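Local structure of hypothetical protein (Pseudomonas syringae pv. tomato, 2PAG) at residues I88-D93 with Y98-D103; E6-A11 with S123-A128; D25-I30 with E44-V49; P59-V62 with Q66-T69. The protein is of unknown function but belongs to the SMI1/KNR4 family of the SUKH clan and binds calcium ions. One frame throughout, in Å; residues are numbered along the deposited sequence.

In the fold
Contact 1, the hairpin 88-93/96-100, has its centre about 6 Å from the centre of the chain and runs on into the calcium-binding E101 and D103; contacts 2, 3 and 4 lie away from that site. Contact 2 joins the first helix to the last, and the other three are nested within the loop it closes. Its V124 packs on V100 of contact 1, CG2 to CG2 3.9 Å, and its W125 NE1 meets E44 OE1 of contact 3 at 2.9 Å. Contacts 3 and 4, centres about 12 Å apart, share packing of I30 on V62. V60 N meets I90 O at 2.9 Å, joining contacts 4 and 1.

Contact 1: I88-D93 with Y98-D103; sequences IPICQD and YCVEED. With CA (calcium ion), chain B; CA (calcium ion), chain C.
Y98 O receives two backbone N-H groups at once, from I90 (N to O 2.7 Å) and from C91 (N to O 3.2 Å), both arriving from the same face of its carbonyl plane. On one side of this double grip Y98 N donates to C91 O over 2.8 Å; on the other, I88 and V100 form a reciprocal pair, the bond from V100 N to I88 O coming from above the carbonyl plane, 42° out of it. Two residues, I90 and C91, thus stand opposite one: a classic beta bulge in the antiparallel hairpin 88-93/96-100. The interior half is tight. I90 CG2, wedged between its backbone N and carbonyl carbon, reaches Y98 CB at 3.7 Å, while I90 CB meets V100 CG2. P89 and C99 share the other face, the proline ring on helix 71-81, the cysteine on V83 and L87; Y98, C91 and V100 pack against helix 124-132. Towards solvent the hold slackens. D93 lies alongside the Y98 ring, its carboxylate plane only 10° from the ring plane, yet D93 CB comes no nearer to CE2 than 4.0 Å. Past V100 the chain leaves its partner and turns to metal: E101 OE1 binds one calcium ion at 2.1 Å, D103 binds it with both carboxylate oxygens, T105 also coordinates it, and D103 OD2 bridges to a second calcium at 2.4 Å, where four waters bind.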
# COMPACT_ATOMS: atom_id res chain seq x y z
N ILE A 88 -4.65 -6.46 -4.78
CA ILE A 88 -3.26 -6.19 -4.40
C ILE A 88 -3.23 -5.47 -3.05
O ILE A 88 -3.75 -4.36 -2.92
CB ILE A 88 -2.54 -5.29 -5.42
CG1 ILE A 88 -2.60 -5.92 -6.81
CG2 ILE A 88 -1.09 -5.10 -4.99
CD1 ILE A 88 -2.08 -5.01 -7.91
N PRO A 89 -2.60 -6.08 -2.04
CA PRO A 89 -2.54 -5.43 -0.73
C PRO A 89 -1.86 -4.07 -0.74
O PRO A 89 -0.85 -3.88 -1.42
CB PRO A 89 -1.76 -6.42 0.12
CG PRO A 89 -2.11 -7.73 -0.49
CD PRO A 89 -2.04 -7.45 -1.97
N ILE A 90 -2.42 -3.12 -0.00
CA ILE A 90 -1.80 -1.82 0.12
C ILE A 90 -1.33 -1.69 1.57
O ILE A 90 -0.39 -0.96 1.86
CB ILE A 90 -2.77 -0.64 -0.26
CG1 ILE A 90 -2.05 0.68 -0.02
CG2 ILE A 90 -4.06 -0.69 0.58
CD1 ILE A 90 -2.78 1.90 -0.56
N CYS A 91 -1.96 -2.42 2.48
CA CYS A 91 -1.53 -2.34 3.87
C CYS A 91 -2.01 -3.47 4.75
O CYS A 91 -3.20 -3.74 4.84
CB CYS A 91 -1.96 -1.00 4.47
SG CYS A 91 -1.33 -0.69 6.14
N GLN A 92 -1.06 -4.13 5.41
CA GLN A 92 -1.40 -5.21 6.33
C GLN A 92 -1.85 -4.60 7.65
O GLN A 92 -1.39 -3.53 8.05
CB GLN A 92 -0.16 -6.08 6.57
CG GLN A 92 -0.44 -7.34 7.38
CD GLN A 92 0.83 -8.09 7.72
OE1 GLN A 92 1.83 -8.02 7.00
NE2 GLN A 92 0.79 -8.85 8.83
N ASP A 93 -2.78 -5.26 8.33
CA ASP A 93 -3.26 -4.79 9.63
C ASP A 93 -3.54 -6.05 10.44
O ASP A 93 -4.66 -6.55 10.47
CB ASP A 93 -4.54 -3.96 9.49
CG ASP A 93 -4.97 -3.33 10.81
OD1 ASP A 93 -4.15 -3.28 11.76
OD2 ASP A 93 -6.13 -2.86 10.90
N TYR A 98 -5.74 -4.43 3.80
CA TYR A 98 -6.44 -3.43 3.00
C TYR A 98 -5.87 -3.76 1.62
O TYR A 98 -4.65 -3.81 1.45
CB TYR A 98 -6.06 -2.02 3.44
CG TYR A 98 -6.65 -1.63 4.78
CD1 TYR A 98 -7.98 -1.23 4.88
CD2 TYR A 98 -5.88 -1.66 5.94
CE1 TYR A 98 -8.54 -0.85 6.11
CE2 TYR A 98 -6.43 -1.29 7.18
CZ TYR A 98 -7.76 -0.89 7.25
OH TYR A 98 -8.29 -0.50 8.45
N CYS A 99 -6.74 -4.02 0.65
CA CYS A 99 -6.31 -4.39 -0.70
C CYS A 99 -6.98 -3.53 -1.74
O CYS A 99 -8.07 -3.01 -1.52
CB CYS A 99 -6.65 -5.85 -0.98
SG CYS A 99 -6.10 -7.02 0.27
N VAL A 100 -6.35 -3.45 -2.91
CA VAL A 100 -6.86 -2.62 -3.99
C VAL A 100 -7.35 -3.42 -5.19
O VAL A 100 -6.65 -4.31 -5.70
CB VAL A 100 -5.78 -1.63 -4.44
CG1 VAL A 100 -6.38 -0.59 -5.37
CG2 VAL A 100 -5.15 -0.97 -3.22
N GLU A 101 -8.56 -3.09 -5.62
CA GLU A 101 -9.18 -3.73 -6.78
C GLU A 101 -8.52 -3.19 -8.03
O GLU A 101 -7.81 -2.17 -7.99
CB GLU A 101 -10.67 -3.41 -6.85
CG GLU A 101 -11.53 -3.97 -5.74
CD GLU A 101 -13.00 -3.93 -6.12
OE1 GLU A 101 -13.44 -2.89 -6.67
OE2 GLU A 101 -13.71 -4.92 -5.87
N GLU A 102 -8.76 -3.85 -9.16
CA GLU A 102 -8.19 -3.42 -10.42
C GLU A 102 -8.62 -2.00 -10.79
O GLU A 102 -7.86 -1.26 -11.41
CB GLU A 102 -8.55 -4.42 -11.52
CG GLU A 102 -8.17 -5.85 -11.13
CD GLU A 102 -8.46 -6.87 -12.21
OE1 GLU A 102 -7.84 -6.80 -13.29
OE2 GLU A 102 -9.32 -7.75 -11.97
N ASP A 103 -9.84 -1.62 -10.40
CA ASP A 103 -10.33 -0.28 -10.70
C ASP A 103 -10.00 0.75 -9.63
O ASP A 103 -10.48 1.88 -9.68
CB ASP A 103 -11.85 -0.28 -10.99
CG ASP A 103 -12.70 -0.72 -9.79
OD1 ASP A 103 -12.23 -0.67 -8.64
OD2 ASP A 103 -13.87 -1.11 -10.03
CA CA B . -14.40 -1.26 -7.59
CA CA C . -15.60 -1.86 -11.43
O HOH W 1 -14.52 -4.13 -10.81
O HOH W 2 -16.32 0.42 -11.13
O HOH W 3 -14.63 0.16 -13.07
O HOH W 4 -14.17 -2.39 -13.37

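Contact 2: E6-A11 with S123-A128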
# COMPACT_ATOMS: atom_id res chain seq x y z
N GLU A 6 0.77 16.39 0.85
CA GLU A 6 1.47 17.30 1.76
C GLU A 6 1.28 16.88 3.22
O GLU A 6 2.23 16.88 4.01
CB GLU A 6 0.97 18.74 1.56
CG GLU A 6 1.44 19.74 2.63
CD GLU A 6 0.89 21.16 2.42
OE1 GLU A 6 -0.23 21.30 1.88
OE2 GLU A 6 1.57 22.13 2.80
N GLN A 7 0.04 16.53 3.57
CA GLN A 7 -0.28 16.12 4.93
C GLN A 7 0.58 14.93 5.35
O GLN A 7 1.14 14.91 6.45
CB GLN A 7 -1.76 15.74 5.02
CG GLN A 7 -2.32 15.72 6.44
CD GLN A 7 -3.76 15.24 6.49
OE1 GLN A 7 -4.57 15.58 5.62
NE2 GLN A 7 -4.09 14.46 7.51
N LEU A 8 0.69 13.93 4.49
CA LEU A 8 1.49 12.76 4.80
C LEU A 8 2.98 13.08 4.88
O LEU A 8 3.66 12.70 5.84
CB LEU A 8 1.27 11.66 3.76
CG LEU A 8 0.05 10.77 3.95
CD1 LEU A 8 -0.12 9.89 2.72
CD2 LEU A 8 0.22 9.91 5.20
N ARG A 9 3.48 13.81 3.89
CA ARG A 9 4.90 14.16 3.84
C ARG A 9 5.33 14.95 5.07
O ARG A 9 6.38 14.68 5.65
CB ARG A 9 5.20 14.99 2.59
CG ARG A 9 4.78 14.34 1.28
CD ARG A 9 5.57 13.10 0.99
NE ARG A 9 7.02 13.32 1.09
CZ ARG A 9 7.92 12.48 0.62
NH1 ARG A 9 7.54 11.36 0.01
NH2 ARG A 9 9.22 12.72 0.78
N GLU A 10 4.52 15.92 5.47
CA GLU A 10 4.85 16.75 6.62
C GLU A 10 4.64 16.04 7.96
O GLU A 10 5.18 16.46 8.99
CB GLU A 10 4.06 18.06 6.55
CG GLU A 10 4.51 18.92 5.37
CD GLU A 10 3.83 20.28 5.28
OE1 GLU A 10 3.09 20.66 6.22
OE2 GLU A 10 4.04 20.97 4.26
N ALA A 11 3.88 14.94 7.95
CA ALA A 11 3.64 14.20 9.18
C ALA A 11 4.64 13.07 9.33
O ALA A 11 4.66 12.38 10.36
CB ALA A 11 2.22 13.63 9.18
N SER A 123 -10.84 5.30 -3.23
CA SER A 123 -9.51 5.32 -3.81
C SER A 123 -8.46 5.16 -2.72
O SER A 123 -8.76 5.27 -1.52
CB SER A 123 -9.25 6.64 -4.54
OG SER A 123 -8.96 7.67 -3.60
N VAL A 124 -7.22 4.90 -3.15
CA VAL A 124 -6.12 4.75 -2.22
C VAL A 124 -5.91 6.05 -1.46
O VAL A 124 -5.45 6.05 -0.31
CB VAL A 124 -4.83 4.37 -2.97
CG1 VAL A 124 -3.63 4.58 -2.08
CG2 VAL A 124 -4.91 2.92 -3.43
N TRP A 125 -6.24 7.18 -2.09
CA TRP A 125 -6.08 8.46 -1.41
C TRP A 125 -7.15 8.65 -0.33
O TRP A 125 -6.89 9.29 0.69
CB TRP A 125 -6.08 9.59 -2.44
CG TRP A 125 -4.81 9.59 -3.26
CD1 TRP A 125 -4.71 9.49 -4.62
CD2 TRP A 125 -3.47 9.68 -2.77
NE1 TRP A 125 -3.39 9.50 -5.01
CE2 TRP A 125 -2.61 9.61 -3.89
CE3 TRP A 125 -2.91 9.81 -1.49
CZ2 TRP A 125 -1.21 9.67 -3.77
CZ3 TRP A 125 -1.52 9.86 -1.37
CH2 TRP A 125 -0.69 9.79 -2.51
N HIS A 126 -8.34 8.10 -0.55
CA HIS A 126 -9.39 8.19 0.47
C HIS A 126 -8.92 7.37 1.66
O HIS A 126 -9.09 7.75 2.82
CB HIS A 126 -10.72 7.61 -0.03
CG HIS A 126 -11.46 8.50 -0.96
ND1 HIS A 126 -11.12 8.64 -2.29
CD2 HIS A 126 -12.54 9.30 -0.76
CE1 HIS A 126 -11.95 9.49 -2.87
NE2 HIS A 126 -12.82 9.90 -1.96
N TRP A 127 -8.33 6.22 1.36
CA TRP A 127 -7.82 5.34 2.40
C TRP A 127 -6.68 6.02 3.16
O TRP A 127 -6.61 5.95 4.38
CB TRP A 127 -7.32 4.04 1.78
CG TRP A 127 -6.73 3.11 2.80
CD1 TRP A 127 -7.42 2.25 3.62
CD2 TRP A 127 -5.36 3.02 3.18
NE1 TRP A 127 -6.55 1.64 4.49
CE2 TRP A 127 -5.28 2.10 4.24
CE3 TRP A 127 -4.18 3.64 2.73
CZ2 TRP A 127 -4.06 1.77 4.87
CZ3 TRP A 127 -2.98 3.32 3.35
CH2 TRP A 127 -2.93 2.39 4.41
N ALA A 128 -5.79 6.68 2.43
CA ALA A 128 -4.66 7.36 3.06
C ALA A 128 -5.13 8.47 3.99
O ALA A 128 -4.61 8.65 5.09
CB ALA A 128 -3.73 7.92 2.00
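L8 and A128, the closest backbone pair between the two helical segments, keep their CA atoms 8.4 Å apart, and the segments bury just 83 Å² between them. This is helix-helix packing between the two ends of the chain, helix 2-11 against helix 124-132, within the SMI1/KNR4 fold. One side chain spans the gap. L8 has CG anti to its carbonyl carbon (chi1 -83°), and an extended second torsion then carries CD1 forward to the partner helix. That methyl does all the touching: it meets A128 CB at 4.2 Å and W125 CZ3 at 4.3 Å. It approaches the indole at the edge, near the ring plane, so the contact with the tryptophan is not a CH-pi arrangement over a face. W125 itself leaves its helix across the direction of the partner, and only the far six-membered part of the indole reaches L8. At the other end of the ring NE1 donates to E44 OE1 of helix 40-49, a bond that would help fix its rotation. V4 and I5 of helix 2-11 also touch W125, and L133 touches L8, so the pairing belongs to a wider apolar layer. At the start of the second helix S123 occupies the N-cap position; its OG accepts a weak, bent bond from W125 N at 3.1 Å (123° at the hydrogen). The same OG lies in the plane of the H126 ring, at its edge, and is hydrogen-bonded to ND1 at 2.7 Å.

Contact 3: D25-I30 with E44-V49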
# COMPACT_ATOMS: atom_id res chain seq x y z
N ASP A 25 10.66 3.01 -12.96
CA ASP A 25 11.29 1.76 -13.38
C ASP A 25 11.19 0.69 -12.30
O ASP A 25 10.98 -0.49 -12.60
CB ASP A 25 12.77 1.98 -13.73
CG ASP A 25 12.95 2.84 -14.96
OD1 ASP A 25 12.44 2.47 -16.04
OD2 ASP A 25 13.62 3.89 -14.85
N GLN A 26 11.36 1.10 -11.05
CA GLN A 26 11.27 0.16 -9.94
C GLN A 26 9.86 -0.41 -9.84
O GLN A 26 9.68 -1.59 -9.56
CB GLN A 26 11.68 0.83 -8.62
CG GLN A 26 13.20 0.98 -8.48
CD GLN A 26 13.61 1.79 -7.26
OE1 GLN A 26 13.31 2.97 -7.15
NE2 GLN A 26 14.32 1.14 -6.33
N LEU A 27 8.85 0.43 -10.07
CA LEU A 27 7.48 -0.06 -10.01
C LEU A 27 7.21 -1.05 -11.14
O LEU A 27 6.51 -2.04 -10.95
CB LEU A 27 6.48 1.09 -10.07
CG LEU A 27 6.23 1.76 -8.71
CD1 LEU A 27 7.50 2.44 -8.22
CD2 LEU A 27 5.11 2.77 -8.84
N VAL A 28 7.75 -0.77 -12.33
CA VAL A 28 7.56 -1.69 -13.44
C VAL A 28 8.15 -3.05 -13.07
O VAL A 28 7.54 -4.09 -13.34
CB VAL A 28 8.22 -1.17 -14.74
CG1 VAL A 28 8.23 -2.27 -15.80
CG2 VAL A 28 7.45 0.03 -15.26
N GLU A 29 9.32 -3.05 -12.43
CA GLU A 29 9.95 -4.31 -12.02
C GLU A 29 9.04 -5.11 -11.10
O GLU A 29 8.91 -6.33 -11.25
CB GLU A 29 11.28 -4.05 -11.28
CG GLU A 29 12.40 -3.51 -12.15
CD GLU A 29 13.74 -3.54 -11.42
OE1 GLU A 29 13.83 -2.97 -10.31
OE2 GLU A 29 14.70 -4.12 -11.97
N ILE A 30 8.43 -4.44 -10.13
CA ILE A 30 7.53 -5.11 -9.19
C ILE A 30 6.32 -5.69 -9.93
O ILE A 30 5.92 -6.83 -9.67
CB ILE A 30 7.03 -4.13 -8.11
CG1 ILE A 30 8.21 -3.63 -7.27
CG2 ILE A 30 5.99 -4.81 -7.23
CD1 ILE A 30 8.91 -4.71 -6.46
N GLU A 44 0.53 5.85 -8.13
CA GLU A 44 0.79 7.24 -7.78
C GLU A 44 1.14 7.33 -6.29
O GLU A 44 2.06 8.04 -5.90
CB GLU A 44 -0.44 8.08 -8.10
CG GLU A 44 -0.29 9.56 -7.83
CD GLU A 44 -1.50 10.31 -8.30
OE1 GLU A 44 -2.61 10.02 -7.80
OE2 GLU A 44 -1.35 11.19 -9.18
N PHE A 45 0.39 6.59 -5.48
CA PHE A 45 0.63 6.55 -4.04
C PHE A 45 2.06 6.03 -3.79
O PHE A 45 2.84 6.64 -3.05
CB PHE A 45 -0.41 5.61 -3.41
CG PHE A 45 -0.14 5.27 -1.97
CD1 PHE A 45 -0.71 6.02 -0.95
CD2 PHE A 45 0.63 4.16 -1.65
CE1 PHE A 45 -0.51 5.67 0.39
CE2 PHE A 45 0.83 3.79 -0.31
CZ PHE A 45 0.26 4.55 0.71
N LEU A 46 2.40 4.92 -4.41
CA LEU A 46 3.74 4.36 -4.23
C LEU A 46 4.85 5.32 -4.67
O LEU A 46 5.90 5.40 -4.03
CB LEU A 46 3.86 3.04 -4.99
CG LEU A 46 2.97 1.91 -4.47
CD1 LEU A 46 3.09 0.71 -5.39
CD2 LEU A 46 3.39 1.53 -3.05
N LEU A 47 4.61 6.05 -5.75
CA LEU A 47 5.62 6.98 -6.27
C LEU A 47 5.72 8.30 -5.52
O LEU A 47 6.69 9.04 -5.71
CB LEU A 47 5.34 7.26 -7.75
CG LEU A 47 5.51 6.09 -8.71
CD1 LEU A 47 4.83 6.39 -10.04
CD2 LEU A 47 7.00 5.81 -8.92
N THR A 48 4.74 8.60 -4.67
CA THR A 48 4.73 9.87 -3.95
C THR A 48 4.82 9.84 -2.43
O THR A 48 5.32 10.79 -1.83
CB THR A 48 3.48 10.68 -4.32
OG1 THR A 48 2.30 9.98 -3.89
CG2 THR A 48 3.41 10.87 -5.81
N VAL A 49 4.34 8.77 -1.80
CA VAL A 49 4.36 8.73 -0.34
C VAL A 49 4.80 7.42 0.32
O VAL A 49 4.71 7.29 1.54
CB VAL A 49 2.98 9.13 0.25
CG1 VAL A 49 2.62 10.54 -0.20
CG2 VAL A 49 1.90 8.17 -0.21
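L27 and L47 meet as two branched ends whose side chains cross obliquely, with the forked tip of one set against the fork of the other. L27 CD2 lies 3.3 Å from L47 CG, while L27 CD1 lies 3.5 Å from L47 CD2; both separations are shorter than ordinary van der Waals spacing, which marks close, slightly strained interlocking. The two leucines reach this position differently. L27 leaves its helix pointing toward the partner, and its second torsion (chi2 65°) turns the fork so that both methyls face L47. L47 starts out across that direction, and its first torsion (chi1 -67°), with CG anti to the carbonyl carbon, brings the branch point to L27. L46, one residue earlier, does point at the opposite helix but meets L27 only through its base, CB to CD2 4.1 Å. A single leucine is thus set against two consecutive residues of the other helix, and no hydrogen bond crosses the interface, which buries 141 Å². Behind it, T48 OG1 donates to E44 O at 2.8 Å, within its own helix. The contact joins helices 24-34 and 40-49, neighbours in sequence that pack with their closest CA atoms, L27 and L46, 8.2 Å apart. Beyond them I30 turns to helix 71-81, F45 packs on V124 of helix 124-132, and V49 touches I5 and L8 of helix 2-11.

Contact 4: P59-V62 with Q66-T69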
# COMPACT_ATOMS: atom_id res chain seq x y z
N PRO A 59 2.09 0.89 5.45
CA PRO A 59 1.69 0.42 4.12
C PRO A 59 2.82 -0.26 3.35
O PRO A 59 4.00 -0.20 3.73
CB PRO A 59 1.21 1.70 3.43
CG PRO A 59 0.84 2.60 4.58
CD PRO A 59 1.95 2.35 5.55
N VAL A 60 2.46 -0.91 2.25
CA VAL A 60 3.44 -1.61 1.44
C VAL A 60 4.46 -0.68 0.79
O VAL A 60 4.21 0.51 0.54
CB VAL A 60 2.76 -2.46 0.34
CG1 VAL A 60 1.87 -3.52 0.98
CG2 VAL A 60 1.97 -1.57 -0.60
N THR A 61 5.63 -1.26 0.54
CA THR A 61 6.75 -0.56 -0.07
C THR A 61 7.35 -1.45 -1.16
O THR A 61 7.03 -2.63 -1.26
CB THR A 61 7.84 -0.25 0.97
OG1 THR A 61 8.27 -1.47 1.60
CG2 THR A 61 7.30 0.71 2.02
N VAL A 62 8.22 -0.88 -1.99
CA VAL A 62 8.83 -1.66 -3.05
C VAL A 62 10.33 -1.46 -3.22
O VAL A 62 10.92 -2.02 -4.14
CB VAL A 62 8.17 -1.34 -4.42
CG1 VAL A 62 6.68 -1.61 -4.36
CG2 VAL A 62 8.44 0.11 -4.80
N GLN A 66 14.12 -6.64 1.81
CA GLN A 66 14.25 -7.27 3.12
C GLN A 66 13.22 -6.77 4.12
O GLN A 66 13.14 -7.27 5.24
CB GLN A 66 15.66 -7.04 3.67
CG GLN A 66 16.76 -7.72 2.88
CD GLN A 66 16.66 -9.23 2.92
OE1 GLN A 66 15.68 -9.82 2.46
NE2 GLN A 66 17.68 -9.87 3.47
N SER A 67 12.43 -5.78 3.70
CA SER A 67 11.41 -5.21 4.57
C SER A 67 10.16 -6.08 4.72
O SER A 67 9.77 -6.79 3.78
CB SER A 67 10.98 -3.85 4.02
OG SER A 67 9.81 -3.38 4.68
N HIS A 68 9.53 -6.02 5.89
CA HIS A 68 8.31 -6.79 6.11
C HIS A 68 7.12 -6.19 5.37
O HIS A 68 6.03 -6.75 5.38
CB HIS A 68 7.98 -6.92 7.61
CG HIS A 68 7.69 -5.62 8.29
ND1 HIS A 68 8.69 -4.73 8.65
CD2 HIS A 68 6.53 -5.06 8.68
CE1 HIS A 68 8.14 -3.68 9.24
NE2 HIS A 68 6.83 -3.85 9.27
N THR A 69 7.34 -5.04 4.72
CA THR A 69 6.27 -4.42 3.95
C THR A 69 6.53 -4.53 2.45
O THR A 69 5.77 -4.00 1.64
CB THR A 69 6.08 -2.92 4.30
OG1 THR A 69 7.31 -2.21 4.07
CG2 THR A 69 5.67 -2.77 5.76
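T69 OG1 is gripped by two hydroxyls, T61 OG1 and S67 OG, each 2.8 Å away. The hydroxyls form a short chain in which the central one belongs to T69, since the outer two, T61 OG1 and S67 OG, are 3.9 Å apart. The torsions suit the meeting: both threonines hold OG1 between the backbone N and the carbonyl carbon (chi1 near 58° in both), and their side chains cross at an angle as each points toward the other segment. Alongside runs a backbone bond from T61 N to T69 O, 3.0 Å and nearly straight at the hydrogen (167°), although the donor stands above the carbonyl plane, 47° out of it. The same T69 O takes a CA-H...O contact from V60. T69 CB rests on P59 O at 3.5 Å. Neither segment is regular helix or strand; the pair closes a loop with three residues between its segments, in the stretch linking helices 40-49 and 71-81. Further bonds tie it in place: V60 pairs through its backbone with I90 of the sheet, T61 with L71, and H68 NE2 with E58. Both threonines are buried, and their hydroxyls are met inside the protein, T69 OG1 by two partners; with the backbone bond this is consistent with a defined shape for an irregular loop.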